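Putative S-adenosylmethionine-dependent methyltransferase (Bacteroides thetaiotaomicron, PDB 1WYZ) probably transfers a methyl group from S-adenosylmethionine to an acceptor, as RsmI-like methyltransferases do. Local coordinates at residues 193-199 against 228-234. Sequence-based numbering, arbitrary orientation.
Sequences TKLCIAA and CIFLLYK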
ATOM      1  N   THR A 193      19.212   4.071  15.182  1.00 32.53           N
ATOM      2  CA  THR A 193      18.134   4.127  14.206  1.00 29.20           C
ATOM      3  C   THR A 193      17.887   2.673  13.799  1.00 30.13           C
ATOM      4  O   THR A 193      18.823   1.863  13.794  1.00 29.02           O
ATOM      5  CB  THR A 193      18.552   4.939  12.957  1.00 27.80           C
ATOM      6  OG1 THR A 193      18.829   6.299  13.327  1.00 26.92           O
ATOM      7  CG2 THR A 193      17.455   4.917  11.911  1.00 25.63           C
ATOM      8  N   LYS A 194      16.635   2.332  13.485  1.00 38.03           N
ATOM      9  CA  LYS A 194      16.297   0.967  13.069  1.00 35.29           C
ATOM     10  C   LYS A 194      16.193   0.868  11.563  1.00 34.42           C
ATOM     11  O   LYS A 194      15.655   1.766  10.900  1.00 32.63           O
ATOM     12  CB  LYS A 194      14.969   0.497  13.683  1.00 28.49           C
ATOM     13  CG  LYS A 194      15.050   0.132  15.164  1.00 31.06           C
ATOM     14  CD  LYS A 194      13.827  -0.668  15.636  1.00 29.32           C
ATOM     15  CE  LYS A 194      14.034  -1.187  17.054  1.00 31.13           C
ATOM     16  NZ  LYS A 194      13.015  -2.201  17.461  1.00 27.51           N
ATOM     17  N   LEU A 195      16.702  -0.238  11.034  1.00 29.79           N
ATOM     18  CA  LEU A 195      16.669  -0.502   9.607  1.00 29.04           C
ATOM     19  C   LEU A 195      16.033  -1.863   9.341  1.00 30.98           C
ATOM     20  O   LEU A 195      16.461  -2.864   9.910  1.00 31.78           O
ATOM     21  CB  LEU A 195      18.089  -0.496   9.041  1.00 21.10           C
ATOM     22  CG  LEU A 195      18.181  -1.223   7.696  1.00 18.37           C
ATOM     23  CD1 LEU A 195      17.328  -0.485   6.688  1.00 17.09           C
ATOM     24  CD2 LEU A 195      19.617  -1.299   7.212  1.00 18.09           C
ATOM     25  N   CYS A 196      15.016  -1.901   8.479  1.00 33.35           N
ATOM     26  CA  CYS A 196      14.360  -3.152   8.126  1.00 32.31           C
ATOM     27  C   CYS A 196      14.684  -3.507   6.675  1.00 34.97           C
ATOM     28  O   CYS A 196      14.462  -2.705   5.766  1.00 35.79           O
ATOM     29  CB  CYS A 196      12.841  -3.033   8.287  1.00 32.92           C
ATOM     30  SG  CYS A 196      11.888  -4.483   7.678  1.00 32.73           S
ATOM     31  N   ILE A 197      15.212  -4.705   6.461  1.00 34.05           N
ATOM     32  CA  ILE A 197      15.531  -5.157   5.122  1.00 34.94           C
ATOM     33  C   ILE A 197      14.436  -6.123   4.727  1.00 35.89           C
ATOM     34  O   ILE A 197      14.141  -7.055   5.468  1.00 39.12           O
ATOM     35  CB  ILE A 197      16.895  -5.879   5.087  1.00 41.19           C
ATOM     36  CG1 ILE A 197      18.025  -4.856   5.244  1.00 40.38           C
ATOM     37  CG2 ILE A 197      17.031  -6.680   3.792  1.00 40.54           C
ATOM     38  CD1 ILE A 197      19.395  -5.454   5.551  1.00 49.32           C
ATOM     39  N   ALA A 198      13.823  -5.903   3.572  1.00 34.52           N
ATOM     40  CA  ALA A 198      12.755  -6.786   3.111  1.00 34.59           C
ATOM     41  C   ALA A 198      13.019  -7.249   1.678  1.00 36.34           C
ATOM     42  O   ALA A 198      12.756  -6.516   0.716  1.00 36.60           O
ATOM     43  CB  ALA A 198      11.424  -6.072   3.200  1.00 31.16           C
ATOM     44  N   ALA A 199      13.534  -8.469   1.547  1.00 40.12           N
ATOM     45  CA  ALA A 199      13.862  -9.053   0.252  1.00 40.82           C
ATOM     46  C   ALA A 199      12.928 -10.212  -0.132  1.00 41.77           C
ATOM     47  O   ALA A 199      12.488 -10.974   0.724  1.00 43.01           O
ATOM     48  CB  ALA A 199      15.304  -9.524   0.279  1.00 49.62           C
ATOM     49  N   CYS A 228      14.989  -5.846  -3.132  1.00 71.34           N
ATOM     50  CA  CYS A 228      14.364  -5.703  -1.811  1.00 64.57           C
ATOM     51  C   CYS A 228      14.041  -4.235  -1.496  1.00 60.38           C
ATOM     52  O   CYS A 228      14.390  -3.341  -2.259  1.00 59.11           O
ATOM     53  CB  CYS A 228      15.297  -6.247  -0.729  1.00 73.49           C
ATOM     54  SG  CYS A 228      16.872  -5.392  -0.625  1.00 73.81           S
ATOM     55  N   ILE A 229      13.374  -3.993  -0.369  1.00 59.89           N
ATOM     56  CA  ILE A 229      13.014  -2.631   0.041  1.00 55.47           C
ATOM     57  C   ILE A 229      13.651  -2.326   1.387  1.00 51.35           C
ATOM     58  O   ILE A 229      13.917  -3.245   2.162  1.00 51.05           O
ATOM     59  CB  ILE A 229      11.486  -2.452   0.229  1.00 84.87           C
ATOM     60  CG1 ILE A 229      10.746  -2.731  -1.075  1.00 88.04           C
ATOM     61  CG2 ILE A 229      11.186  -1.042   0.720  1.00 84.73           C
ATOM     62  CD1 ILE A 229      10.631  -4.205  -1.443  1.00 70.95           C
ATOM     63  N   PHE A 230      13.872  -1.046   1.679  1.00 42.35           N
ATOM     64  CA  PHE A 230      14.470  -0.669   2.952  1.00 37.84           C
ATOM     65  C   PHE A 230      13.582   0.282   3.750  1.00 35.36           C
ATOM     66  O   PHE A 230      12.956   1.186   3.194  1.00 35.27           O
ATOM     67  CB  PHE A 230      15.839  -0.029   2.722  1.00 35.77           C
ATOM     68  CG  PHE A 230      16.846  -0.959   2.104  1.00 37.01           C
ATOM     69  CD1 PHE A 230      17.245  -2.114   2.769  1.00 37.12           C
ATOM     70  CD2 PHE A 230      17.387  -0.690   0.842  1.00 40.02           C
ATOM     71  CE1 PHE A 230      18.168  -2.998   2.189  1.00 39.29           C
ATOM     72  CE2 PHE A 230      18.317  -1.569   0.247  1.00 40.27           C
ATOM     73  CZ  PHE A 230      18.702  -2.720   0.927  1.00 38.88           C
ATOM     74  N   LEU A 231      13.526   0.072   5.063  1.00 27.21           N
ATOM     75  CA  LEU A 231      12.724   0.926   5.934  1.00 23.65           C
ATOM     76  C   LEU A 231      13.520   1.416   7.137  1.00 22.87           C
ATOM     77  O   LEU A 231      14.124   0.624   7.851  1.00 22.10           O
ATOM     78  CB  LEU A 231      11.487   0.185   6.440  1.00 19.13           C
ATOM     79  CG  LEU A 231      10.505  -0.379   5.416  1.00 19.55           C
ATOM     80  CD1 LEU A 231      11.088  -1.665   4.822  1.00 19.63           C
ATOM     81  CD2 LEU A 231       9.146  -0.658   6.089  1.00 17.62           C
ATOM     82  N   LEU A 232      13.504   2.728   7.358  1.00 26.63           N
ATOM     83  CA  LEU A 232      14.204   3.353   8.479  1.00 29.41           C
ATOM     84  C   LEU A 232      13.206   3.892   9.507  1.00 31.21           C
ATOM     85  O   LEU A 232      12.294   4.641   9.154  1.00 31.48           O
ATOM     86  CB  LEU A 232      15.065   4.531   7.988  1.00 28.24           C
ATOM     87  CG  LEU A 232      16.175   4.341   6.955  1.00 26.83           C
ATOM     88  CD1 LEU A 232      16.891   5.659   6.753  1.00 27.18           C
ATOM     89  CD2 LEU A 232      17.157   3.287   7.443  1.00 28.34           C
ATOM     90  N   TYR A 233      13.380   3.519  10.773  1.00 31.27           N
ATOM     91  CA  TYR A 233      12.499   4.012  11.830  1.00 32.67           C
ATOM     92  C   TYR A 233      13.290   4.166  13.126  1.00 33.39           C
ATOM     93  O   TYR A 233      14.473   3.843  13.145  1.00 32.11           O
ATOM     94  CB  TYR A 233      11.282   3.111  12.007  1.00 37.58           C
ATOM     95  CG  TYR A 233      10.149   3.833  12.694  1.00 39.51           C
ATOM     96  CD1 TYR A 233       9.732   5.090  12.253  1.00 37.69           C
ATOM     97  CD2 TYR A 233       9.539   3.294  13.823  1.00 37.09           C
ATOM     98  CE1 TYR A 233       8.736   5.803  12.936  1.00 39.23           C
ATOM     99  CE2 TYR A 233       8.549   3.985  14.510  1.00 38.25           C
ATOM    100  CZ  TYR A 233       8.149   5.239  14.069  1.00 40.45           C
ATOM    101  OH  TYR A 233       7.179   5.924  14.770  1.00 40.07           O
ATOM    102  N   LYS A 234      12.647   4.628  14.203  1.00 57.06           N
ATOM    103  CA  LYS A 234      13.355   4.928  15.459  1.00 60.79           C
ATOM    104  C   LYS A 234      13.847   3.950  16.533  1.00 62.34           C
ATOM    105  O   LYS A 234      15.036   3.993  16.874  1.00 65.07           O
ATOM    106  CB  LYS A 234      12.637   6.074  16.177  1.00 47.77           C
ATOM    107  CG  LYS A 234      11.139   5.994  16.209  1.00 48.16           C
ATOM    108  CD  LYS A 234      10.608   7.212  16.948  1.00 49.64           C
ATOM    109  CE  LYS A 234       9.093   7.249  16.993  1.00 52.20           C
ATOM    110  NZ  LYS A 234       8.630   8.343  17.892  1.00 52.27           N
TER
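The backbone N of K194 donates to Y233 O at 2.7 Å, the shortest of six hydrogen bonds that tie strand 194-199 to strand 228-233. Y233 N answers to K194 O, and the same two-way exchange recurs between C196 and L231 and between A198 and I229, so K194-Y233, C196-L231 and A198-I229 are the hydrogen-bonded pairs of an antiparallel register whose strand axes run at 165°. L231 O takes C196 N in its carbonyl plane, and L195 CA adds a weaker CA-H...O contact to it at 3.3 Å. Side chains alternate between the two faces. On one, I197 lies alongside F230 and brings CG1 to the ring edge, in its plane, 3.6 Å from F230 CE1. CG of F230 stands anti to its own carbonyl carbon (chi1 -63°), beside the backbone N, and the ring leans toward I197, meeting it with its CD1-CE1 edge. F230 also touches M181 of helix 178-188, which covers this face; a leucine here would probably leave I197 CG1 without the ring edge and open a gap toward M181. L195 CD1 meets L232 CD2 at 3.9 Å, the two side chains crossing at a slant. On the other face, C196 and L231 meet CB to CB at 3.9 Å, and both touch S131 of helix 123-131. Strand 207-212 flanks 194-199 and strand 168-173 flanks 228-233, so both strands are interior to a mixed five-stranded sheet packed between helices, 228-233 being its middle strand, an alpha/beta layering consistent with the C-terminal domain of RsmI-like methyltransferases.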